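Local coordinates for Lmo0135 protein (Listeria monocytogenes EGD-e, PDB 5ISU) that probably binds peptides outside the cell as the substrate-binding protein of an ABC transporter, handing them over for uptake, at residues N32-S37 / V100-D105; K124-A127 / V133-T136; Q267-L270 / E274-Q277; V344-L347 / Q353-I356. All coordinates share one frame; numbering follows the deposited sequence.

Contact 1: residues N32-S37 / V100-D105; sequences NPNYAS and VNSILD
The loop that follows strand 19-24 meets the last turn of helix 93-104 where Asn-34, which closes an Asx turn, reaches Ser-102 and Ile-103. Within that turn Asn-32 OD1 accepts the backbone N-H of Asn-34 at 3.1 Å, in the carbonyl plane and on a lone pair. With CG beside its own backbone N (chi1 -76°), Asn-34 sends its amide across to the helix. ND2 donates to Ser-102 OG at 3.0 Å; the bond is clearly bent (134°), although OG lies only slightly out of the amide plane. Ser-102 OG also bonds Thr-99 O one turn back, which fixes the hydroxyl against its own helix. Ile-103 comes over one face of the amide: its CG1 sits 3.8 Å from Asn-34 CG and about equally far from OD1 and ND2, so a methylene presses on a flat polar group. Water 1 joins the two segments. It accepts from Asn-34 ND2 at 2.9 Å and donates both to Tyr-35 OH at 2.9 Å and to Ser-102 O at 3.0 Å. Tyr-35 OH is bonded in addition to Gln-108 O, beyond the helix. Nearby, Asn-32 O takes the backbone N-H of both Tyr-35 and Ala-36, and Asn-34 O is bonded to Ser-110 OG, bonds that help set the shape of the loop. All three residues that touch are buried. One carboxamide thus spends both N-H groups on the helix, one directly and one through water, and with Ile-103 on its face its rotation should be well defined.

Contact 2: residues K124-A127 / V133-T136; sequences KVEA and VKFT
Lys-134 O is gripped from several directions: the backbone N-H of Glu-126 reaches it at 3.0 Å, water 2 donates to it at 2.8 Å, and Val-125 CA makes a CH...O contact with it. The Glu-126 bond is bent (136°), whereas the return bond from Lys-134 N to Glu-126 O is straight and short at 2.8 Å. Lys-124 and Thr-136 form the other hydrogen-bonded pair of this antiparallel hairpin, joined by both backbone bonds. On that same face Glu-126 and Lys-134 run side by side, each with CG anti to the backbone N, and their ends form a loose salt bridge, OE1 to NZ 3.6 Å. The other face is apolar. Val-125 CG2 lies over one face of the Phe-135 ring in a CH-pi contact, 4.2 Å from the ring centroid, and the same methyl meets Val-133 CG1 at 3.6 Å. Strands 121-129 and 132-136 are adjacent in a five-stranded antiparallel sheet. Strand 74-79 continues it beyond 132-136, bonding Val-133 and Phe-135 through Val-77 and Tyr-75; helix 93-104 packs on the valine face, and Phe-144 sets its ring edge-to-face with Phe-135.

Contact 3: residues Q267-L270 / E274-Q277; sequences QPAL and ELRQ
The guanidinium of Arg-276 meets Leu-270 edge-on: the carbonyl oxygen of Leu-270 lies only 4° out of its plane, beside NH1. NH1 donates to Leu-270 O at 2.8 Å with an N-H...O angle of 156°, and it arrives in the carbonyl plane, on a lone pair. A bend at chi3 turns the guanidinium toward that oxygen, and CG and CD each pass 3.5 Å from Leu-270 O, alongside the bond. The remaining edge of the group is directed elsewhere: NH2 bonds Asp-459 O, NE has a weaker bond to Ala-460 O, and a long, weak ion pair joins NH1 to Glu-265. Backbone carbonyls at several of its N-H groups probably fix the plane of the group and may ease the burial of its charge. Beside this bond the contact is apolar. Leu-275, with CG anti to its backbone N (chi1 -175°), points at the loop and places one branch, CD2, against two residues. CD2 lies 4.0 Å from Leu-270 CD2, the two side chains slanting past each other, and 4.1 Å from Ala-269 CB. The same methyl comes within 3.3 Å of Ala-269 O. Phe-336 touches both Ala-269 and Leu-275, extending this apolar patch. Ser-272 OG takes the backbone N-H of Leu-275. This is the end of the loop joining strand 248-263 to helix 273-281, held by side chains from the first turn of the helix that it leads into.

Contact 4: residues V344-L347 / Q353-I356; sequences VYYL and QESI
Strand 341-347 and helix 351-365 follow one another closely, and the segments 344-347 and 353-356 come nearest where Tyr-346 and Gln-353 stand with CA atoms 6.4 Å apart. Tyr-346 is almost fully extended in backbone, while 353-356 is regular helix. The main link is one side-chain-to-backbone bond: Leu-347 N donates to Gln-353 OE1 at 3.0 Å, nearly straight at 175°, with the donor tilted somewhat from the carbonyl plane. The glutamine chain runs extended beyond CG to bring its amide there. Its OE1 also lies 3.4 Å from Tyr-346 CB and 3.5 Å from Leu-347 CB, packed in among aliphatic carbons, while Leu-347 CD1 rests against NE2 at 3.7 Å. Tyr-346 CG sits between its backbone N and carbonyl carbon (chi1 60°), which turns the ring toward the helix. Gln-353 O lies above one face of that ring, displaced toward the rim, and CE2 is 3.7 Å from Glu-354 CA. The phenol then meets Glu-354 at the ring's edge: OH donates to OE2 in a weak bond of 3.3 Å, the carboxylate standing nearly perpendicular to the ring. Glu-354 is exposed, so its carboxylate is probably toward solvent, whereas Tyr-346 and Gln-353 are buried. The contact opens the beta-alpha-beta unit of strand 341-347, helix 351-365 and strand 370-376. Strand 341-347 lies between the parallel strands 370-376 and 395-400; Leu-397 of the latter touches Tyr-346 and Gln-353, and Leu-373 and Pro-375 of the former also pack on Tyr-346.

In the fold
From the N terminus the contacts follow one another in series, with no nesting and no crossing. Contact 1 closes the longest loop, 62 residues, bringing the loop after strand 19-24 onto the end of helix 93-104. Contact 2 follows as a hairpin, and it touches contact 1 directly: Val-100 CG2 packs on Phe-135 CE2 at 3.8 Å, placing the helix on the five-stranded sheet. Contact 3 ties the loop after strand 248-263 to helix 273-281, and contact 4 ties strand 341-347 to helix 351-365. Contacts 3 and 4 have centres about 19 Å apart without touching; contact 4 lies across the chain's centre from contacts 1 and 2.

Contact 1: residues N32-S37 / V100-D105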
loop_
_atom_site.group_PDB
_atom_site.type_symbol
_atom_site.label_atom_id
_atom_site.label_comp_id
_atom_site.label_asym_id
_atom_site.label_seq_id
_atom_site.Cartn_x
_atom_site.Cartn_y
_atom_site.Cartn_z
ATOM N N ASN A 32 -4.148 15.082 6.561
ATOM C CA ASN A 32 -5.595 15.118 6.360
ATOM C C ASN A 32 -5.935 13.879 5.522
ATOM O O ASN A 32 -5.439 13.737 4.401
ATOM C CB ASN A 32 -5.984 16.425 5.643
ATOM C CG ASN A 32 -7.496 16.628 5.539
ATOM O OD1 ASN A 32 -8.238 15.751 5.097
ATOM N ND2 ASN A 32 -7.948 17.802 5.926
ATOM N N PRO A 33 -6.778 12.982 6.058
ATOM C CA PRO A 33 -7.099 11.724 5.369
ATOM C C PRO A 33 -7.742 11.837 4.000
ATOM O O PRO A 33 -7.775 10.851 3.268
ATOM C CB PRO A 33 -8.036 11.018 6.345
ATOM C CG PRO A 33 -8.598 12.083 7.184
ATOM C CD PRO A 33 -7.513 13.098 7.334
ATOM N N ASN A 34 -8.289 12.998 3.670
ATOM C CA ASN A 34 -8.849 13.200 2.327
ATOM C C ASN A 34 -7.727 13.304 1.275
ATOM O O ASN A 34 -7.993 13.174 0.097
ATOM C CB ASN A 34 -9.720 14.478 2.263
ATOM C CG ASN A 34 -11.085 14.313 2.913
ATOM O OD1 ASN A 34 -11.356 13.335 3.587
ATOM N ND2 ASN A 34 -11.958 15.286 2.693
ATOM N N TYR A 35 -6.484 13.528 1.708
ATOM C CA TYR A 35 -5.364 13.696 0.770
ATOM C C TYR A 35 -4.132 12.838 1.068
ATOM O O TYR A 35 -3.343 12.582 0.166
ATOM C CB TYR A 35 -4.962 15.182 0.729
ATOM C CG TYR A 35 -6.145 16.080 0.419
ATOM C CD1 TYR A 35 -6.555 16.293 -0.895
ATOM C CD2 TYR A 35 -6.886 16.670 1.445
ATOM C CE1 TYR A 35 -7.655 17.078 -1.175
ATOM C CE2 TYR A 35 -7.981 17.457 1.176
ATOM C CZ TYR A 35 -8.372 17.652 -0.136
ATOM O OH TYR A 35 -9.465 18.437 -0.407
ATOM N N ALA A 36 -3.965 12.372 2.310
ATOM C CA ALA A 36 -2.756 11.610 2.664
ATOM C C ALA A 36 -2.503 10.399 1.767
ATOM O O ALA A 36 -3.375 9.564 1.617
ATOM C CB ALA A 36 -2.807 11.172 4.122
ATOM N N SER A 37 -1.307 10.329 1.171
ATOM C CA SER A 37 -0.930 9.191 0.317
ATOM C C SER A 37 0.525 8.699 0.497
ATOM O O SER A 37 0.811 7.557 0.169
ATOM C CB SER A 37 -1.216 9.497 -1.172
ATOM O OG SER A 37 -0.512 10.643 -1.603
ATOM N N VAL A 100 -17.703 12.619 3.137
ATOM C CA VAL A 100 -17.997 12.066 1.815
ATOM C C VAL A 100 -18.329 13.180 0.824
ATOM O O VAL A 100 -17.851 13.152 -0.309
ATOM C CB VAL A 100 -19.154 11.043 1.849
ATOM C CG1 VAL A 100 -19.580 10.626 0.428
ATOM C CG2 VAL A 100 -18.769 9.838 2.668
ATOM N N ASN A 101 -19.132 14.152 1.253
ATOM C CA ASN A 101 -19.489 15.288 0.377
ATOM C C ASN A 101 -18.257 16.134 0.061
ATOM O O ASN A 101 -18.147 16.672 -1.047
ATOM C CB ASN A 101 -20.603 16.152 0.989
ATOM C CG ASN A 101 -21.945 15.421 1.073
ATOM O OD1 ASN A 101 -22.732 15.654 1.992
ATOM N ND2 ASN A 101 -22.204 14.535 0.128
ATOM N N SER A 102 -17.323 16.229 1.008
ATOM C CA SER A 102 -16.100 17.006 0.768
ATOM C C SER A 102 -15.170 16.258 -0.221
ATOM O O SER A 102 -14.410 16.889 -0.950
ATOM C CB SER A 102 -15.377 17.369 2.076
ATOM O OG SER A 102 -14.764 16.229 2.663
ATOM N N ILE A 103 -15.254 14.928 -0.264
ATOM C CA ILE A 103 -14.464 14.127 -1.231
ATOM C C ILE A 103 -15.132 14.168 -2.612
ATOM O O ILE A 103 -14.448 14.221 -3.650
ATOM C CB ILE A 103 -14.312 12.655 -0.778
ATOM C CG1 ILE A 103 -13.401 12.565 0.452
ATOM C CG2 ILE A 103 -13.704 11.796 -1.886
ATOM C CD1 ILE A 103 -13.284 11.169 1.034
ATOM N N LEU A 104 -16.464 14.108 -2.621
ATOM C CA LEU A 104 -17.218 14.162 -3.876
ATOM C C LEU A 104 -17.083 15.505 -4.577
ATOM O O LEU A 104 -17.146 15.581 -5.798
ATOM C CB LEU A 104 -18.708 13.863 -3.635
ATOM C CG LEU A 104 -19.100 12.406 -3.365
ATOM C CD1 LEU A 104 -20.571 12.317 -2.990
ATOM C CD2 LEU A 104 -18.797 11.527 -4.577
ATOM N N ASP A 105 -16.914 16.558 -3.789
ATOM C CA ASP A 105 -16.806 17.916 -4.299
ATOM C C ASP A 105 -15.537 18.028 -5.156
ATOM O O ASP A 105 -14.418 18.022 -4.634
ATOM C CB ASP A 105 -16.784 18.886 -3.114
ATOM C CG ASP A 105 -16.999 20.319 -3.511
ATOM O OD1 ASP A 105 -17.285 20.581 -4.694
ATOM O OD2 ASP A 105 -16.904 21.186 -2.616
HETATM O O HOH W 1 -11.692 16.712 0.186
#

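Contact 2: residues K124-A127 / V133-T136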
loop_
_atom_site.group_PDB
_atom_site.type_symbol
_atom_site.label_atom_id
_atom_site.label_comp_id
_atom_site.label_asym_id
_atom_site.label_seq_id
_atom_site.Cartn_x
_atom_site.Cartn_y
_atom_site.Cartn_z
ATOM N N LYS A 124 -25.016 8.412 -2.749
ATOM C CA LYS A 124 -25.718 9.362 -1.884
ATOM C C LYS A 124 -25.472 8.927 -0.448
ATOM O O LYS A 124 -25.353 7.736 -0.161
ATOM C CB LYS A 124 -27.217 9.512 -2.219
ATOM C CG LYS A 124 -27.482 10.591 -3.279
ATOM C CD LYS A 124 -28.943 11.055 -3.396
ATOM C CE LYS A 124 -29.800 10.195 -4.322
ATOM N NZ LYS A 124 -29.907 8.772 -3.900
ATOM N N VAL A 125 -25.327 9.901 0.443
ATOM C CA VAL A 125 -25.076 9.616 1.846
ATOM C C VAL A 125 -26.010 10.469 2.698
ATOM O O VAL A 125 -26.287 11.619 2.370
ATOM C CB VAL A 125 -23.584 9.803 2.197
ATOM C CG1 VAL A 125 -23.134 11.247 1.999
ATOM C CG2 VAL A 125 -23.327 9.348 3.618
ATOM N N GLU A 126 -26.471 9.902 3.806
ATOM C CA GLU A 126 -27.453 10.558 4.661
ATOM C C GLU A 126 -27.265 10.162 6.120
ATOM O O GLU A 126 -26.926 9.018 6.423
ATOM C CB GLU A 126 -28.854 10.131 4.178
ATOM C CG GLU A 126 -30.041 10.707 4.931
ATOM C CD GLU A 126 -31.382 10.104 4.504
ATOM O OE1 GLU A 126 -31.416 9.144 3.688
ATOM O OE2 GLU A 126 -32.418 10.586 5.012
ATOM N N ALA A 127 -27.483 11.125 7.013
ATOM C CA ALA A 127 -27.387 10.915 8.456
ATOM C C ALA A 127 -28.782 10.632 9.002
ATOM O O ALA A 127 -29.511 11.554 9.311
ATOM C CB ALA A 127 -26.810 12.151 9.133
ATOM N N VAL A 133 -25.342 6.291 9.589
ATOM C CA VAL A 133 -25.039 6.796 8.248
ATOM C C VAL A 133 -25.589 5.784 7.244
ATOM O O VAL A 133 -25.358 4.579 7.397
ATOM C CB VAL A 133 -23.516 6.891 8.013
ATOM C CG1 VAL A 133 -23.218 7.619 6.718
ATOM C CG2 VAL A 133 -22.827 7.605 9.164
ATOM N N LYS A 134 -26.324 6.261 6.235
ATOM C CA LYS A 134 -26.900 5.390 5.196
ATOM C C LYS A 134 -26.330 5.804 3.846
ATOM O O LYS A 134 -26.478 6.962 3.442
ATOM C CB LYS A 134 -28.420 5.527 5.138
ATOM C CG LYS A 134 -29.083 4.583 4.143
ATOM C CD LYS A 134 -30.386 5.125 3.575
ATOM C CE LYS A 134 -31.471 5.274 4.619
ATOM N NZ LYS A 134 -32.712 5.837 4.017
ATOM N N PHE A 135 -25.674 4.863 3.161
ATOM C CA PHE A 135 -25.125 5.097 1.835
ATOM C C PHE A 135 -26.034 4.388 0.842
ATOM O O PHE A 135 -26.384 3.226 1.047
ATOM C CB PHE A 135 -23.734 4.466 1.653
ATOM C CG PHE A 135 -22.642 5.047 2.517
ATOM C CD1 PHE A 135 -22.373 4.515 3.763
ATOM C CD2 PHE A 135 -21.833 6.063 2.039
ATOM C CE1 PHE A 135 -21.337 5.010 4.546
ATOM C CE2 PHE A 135 -20.800 6.573 2.811
ATOM C CZ PHE A 135 -20.550 6.048 4.071
ATOM N N THR A 136 -26.391 5.079 -0.230
ATOM C CA THR A 136 -27.233 4.515 -1.272
ATOM C C THR A 136 -26.484 4.615 -2.599
ATOM O O THR A 136 -26.253 5.715 -3.108
ATOM C CB THR A 136 -28.591 5.228 -1.340
ATOM O OG1 THR A 136 -28.392 6.642 -1.218
ATOM C CG2 THR A 136 -29.494 4.770 -0.198
HETATM O O HOH W 2 -28.276 7.332 1.367
#

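Contact 3: residues Q267-L270 / E274-Q277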
loop_
_atom_site.group_PDB
_atom_site.type_symbol
_atom_site.label_atom_id
_atom_site.label_comp_id
_atom_site.label_asym_id
_atom_site.label_seq_id
_atom_site.Cartn_x
_atom_site.Cartn_y
_atom_site.Cartn_z
ATOM N N GLN A 267 7.939 -2.103 -26.985
ATOM C CA GLN A 267 9.095 -2.578 -27.746
ATOM C C GLN A 267 8.562 -3.754 -28.555
ATOM O O GLN A 267 8.027 -4.690 -27.982
ATOM C CB GLN A 267 10.266 -3.022 -26.854
ATOM C CG GLN A 267 10.965 -1.878 -26.126
ATOM C CD GLN A 267 12.367 -2.245 -25.649
ATOM O OE1 GLN A 267 12.748 -3.415 -25.638
ATOM N NE2 GLN A 267 13.145 -1.236 -25.265
ATOM N N PRO A 268 8.673 -3.700 -29.896
ATOM C CA PRO A 268 8.117 -4.790 -30.716
ATOM C C PRO A 268 8.472 -6.221 -30.262
ATOM O O PRO A 268 7.588 -7.067 -30.202
ATOM C CB PRO A 268 8.682 -4.505 -32.108
ATOM C CG PRO A 268 8.928 -3.037 -32.128
ATOM C CD PRO A 268 9.269 -2.632 -30.722
ATOM N N ALA A 269 9.733 -6.475 -29.925
ATOM C CA ALA A 269 10.160 -7.829 -29.535
ATOM C C ALA A 269 9.376 -8.449 -28.360
ATOM O O ALA A 269 9.064 -9.637 -28.388
ATOM C CB ALA A 269 11.655 -7.851 -29.241
ATOM N N LEU A 270 9.041 -7.640 -27.354
ATOM C CA LEU A 270 8.293 -8.115 -26.178
ATOM C C LEU A 270 6.784 -8.364 -26.397
ATOM O O LEU A 270 6.075 -8.749 -25.449
ATOM C CB LEU A 270 8.506 -7.159 -25.011
ATOM C CG LEU A 270 9.967 -7.132 -24.569
ATOM C CD1 LEU A 270 10.202 -5.921 -23.692
ATOM C CD2 LEU A 270 10.363 -8.434 -23.869
ATOM N N GLU A 274 5.876 -15.828 -26.399
ATOM C CA GLU A 274 7.005 -16.756 -26.295
ATOM C C GLU A 274 8.253 -16.116 -25.659
ATOM O O GLU A 274 8.878 -16.717 -24.763
ATOM C CB GLU A 274 7.351 -17.366 -27.665
ATOM C CG GLU A 274 6.359 -18.409 -28.202
ATOM C CD GLU A 274 4.986 -17.869 -28.632
ATOM O OE1 GLU A 274 4.696 -16.662 -28.450
ATOM O OE2 GLU A 274 4.185 -18.673 -29.165
ATOM N N LEU A 275 8.596 -14.899 -26.083
ATOM C CA LEU A 275 9.754 -14.218 -25.509
ATOM C C LEU A 275 9.532 -13.922 -24.034
ATOM O O LEU A 275 10.426 -14.151 -23.216
ATOM C CB LEU A 275 10.071 -12.925 -26.245
ATOM C CG LEU A 275 11.342 -12.196 -25.784
ATOM C CD1 LEU A 275 12.563 -13.115 -25.800
ATOM C CD2 LEU A 275 11.582 -10.968 -26.646
ATOM N N ARG A 276 8.339 -13.422 -23.696
ATOM C CA ARG A 276 7.997 -13.106 -22.305
ATOM C C ARG A 276 8.066 -14.353 -21.422
ATOM O O ARG A 276 8.519 -14.278 -20.271
ATOM C CB ARG A 276 6.608 -12.450 -22.190
ATOM C CG ARG A 276 6.515 -11.094 -22.879
ATOM C CD ARG A 276 5.343 -10.261 -22.402
ATOM N NE ARG A 276 4.049 -10.905 -22.619
ATOM C CZ ARG A 276 3.307 -10.813 -23.732
ATOM N NH1 ARG A 276 3.724 -10.115 -24.788
ATOM N NH2 ARG A 276 2.133 -11.435 -23.792
ATOM N N GLN A 277 7.624 -15.485 -21.965
ATOM C CA GLN A 277 7.658 -16.753 -21.238
ATOM C C GLN A 277 9.089 -17.251 -21.098
ATOM O O GLN A 277 9.461 -17.808 -20.056
ATOM C CB GLN A 277 6.798 -17.798 -21.923
ATOM C CG GLN A 277 5.305 -17.528 -21.840
ATOM C CD GLN A 277 4.483 -18.532 -22.634
ATOM O OE1 GLN A 277 5.001 -19.203 -23.518
ATOM N NE2 GLN A 277 3.193 -18.628 -22.327
#

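Contact 4: residues V344-L347 / Q353-I356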
loop_
_atom_site.group_PDB
_atom_site.type_symbol
_atom_site.label_atom_id
_atom_site.label_comp_id
_atom_site.label_asym_id
_atom_site.label_seq_id
_atom_site.Cartn_x
_atom_site.Cartn_y
_atom_site.Cartn_z
ATOM N N VAL A 344 17.121 -3.075 -18.816
ATOM C CA VAL A 344 16.379 -3.195 -17.559
ATOM C C VAL A 344 16.558 -1.875 -16.818
ATOM O O VAL A 344 17.676 -1.470 -16.507
ATOM C CB VAL A 344 16.797 -4.399 -16.696
ATOM C CG1 VAL A 344 18.307 -4.440 -16.453
ATOM C CG2 VAL A 344 16.022 -4.398 -15.378
ATOM N N TYR A 345 15.452 -1.173 -16.603
ATOM C CA TYR A 345 15.472 0.119 -15.914
ATOM C C TYR A 345 14.999 -0.076 -14.487
ATOM O O TYR A 345 13.988 -0.708 -14.253
ATOM C CB TYR A 345 14.592 1.155 -16.645
ATOM C CG TYR A 345 15.262 1.891 -17.801
ATOM C CD1 TYR A 345 15.529 1.254 -19.016
ATOM C CD2 TYR A 345 15.581 3.249 -17.690
ATOM C CE1 TYR A 345 16.132 1.938 -20.073
ATOM C CE2 TYR A 345 16.184 3.940 -18.738
ATOM C CZ TYR A 345 16.458 3.287 -19.924
ATOM O OH TYR A 345 17.042 3.992 -20.962
ATOM N N TYR A 346 15.734 0.495 -13.544
ATOM C CA TYR A 346 15.410 0.373 -12.133
ATOM C C TYR A 346 15.957 1.580 -11.362
ATOM O O TYR A 346 16.605 2.459 -11.946
ATOM C CB TYR A 346 15.968 -0.958 -11.600
ATOM C CG TYR A 346 17.464 -1.112 -11.733
ATOM C CD1 TYR A 346 18.042 -1.534 -12.931
ATOM C CD2 TYR A 346 18.303 -0.864 -10.653
ATOM C CE1 TYR A 346 19.415 -1.670 -13.058
ATOM C CE2 TYR A 346 19.677 -0.995 -10.762
ATOM C CZ TYR A 346 20.232 -1.399 -11.963
ATOM O OH TYR A 346 21.590 -1.524 -12.062
ATOM N N LEU A 347 15.665 1.634 -10.065
ATOM C CA LEU A 347 16.122 2.727 -9.199
ATOM C C LEU A 347 17.632 2.627 -8.915
ATOM O O LEU A 347 18.128 1.560 -8.561
ATOM C CB LEU A 347 15.335 2.698 -7.883
ATOM C CG LEU A 347 13.827 2.948 -7.996
ATOM C CD1 LEU A 347 13.082 2.501 -6.744
ATOM C CD2 LEU A 347 13.540 4.414 -8.296
ATOM N N GLN A 353 17.059 -3.754 -5.915
ATOM C CA GLN A 353 16.805 -3.664 -7.346
ATOM C C GLN A 353 18.085 -3.896 -8.185
ATOM O O GLN A 353 18.005 -4.494 -9.256
ATOM C CB GLN A 353 16.046 -2.375 -7.724
ATOM C CG GLN A 353 14.582 -2.391 -7.256
ATOM C CD GLN A 353 13.714 -1.255 -7.839
ATOM O OE1 GLN A 353 14.129 -0.515 -8.733
ATOM N NE2 GLN A 353 12.489 -1.136 -7.335
ATOM N N GLU A 354 19.262 -3.503 -7.696
ATOM C CA GLU A 354 20.480 -3.780 -8.490
ATOM C C GLU A 354 20.809 -5.279 -8.506
ATOM O O GLU A 354 21.153 -5.821 -9.554
ATOM C CB GLU A 354 21.704 -2.935 -8.079
ATOM C CG GLU A 354 22.936 -3.241 -8.950
ATOM C CD GLU A 354 23.877 -2.066 -9.142
ATOM O OE1 GLU A 354 25.120 -2.255 -9.093
ATOM O OE2 GLU A 354 23.375 -0.949 -9.356
ATOM N N SER A 355 20.676 -5.940 -7.357
ATOM C CA SER A 355 20.921 -7.377 -7.260
ATOM C C SER A 355 19.948 -8.170 -8.131
ATOM O O SER A 355 20.314 -9.182 -8.734
ATOM C CB SER A 355 20.797 -7.830 -5.809
ATOM O OG SER A 355 21.776 -7.198 -5.005
ATOM N N ILE A 356 18.698 -7.722 -8.174
ATOM C CA ILE A 356 17.674 -8.366 -9.002
ATOM C C ILE A 356 18.071 -8.199 -10.460
ATOM O O ILE A 356 18.032 -9.157 -11.235
ATOM C CB ILE A 356 16.266 -7.763 -8.751
ATOM C CG1 ILE A 356 15.779 -8.150 -7.353
ATOM C CG2 ILE A 356 15.263 -8.244 -9.799
ATOM C CD1 ILE A 356 14.533 -7.418 -6.893
#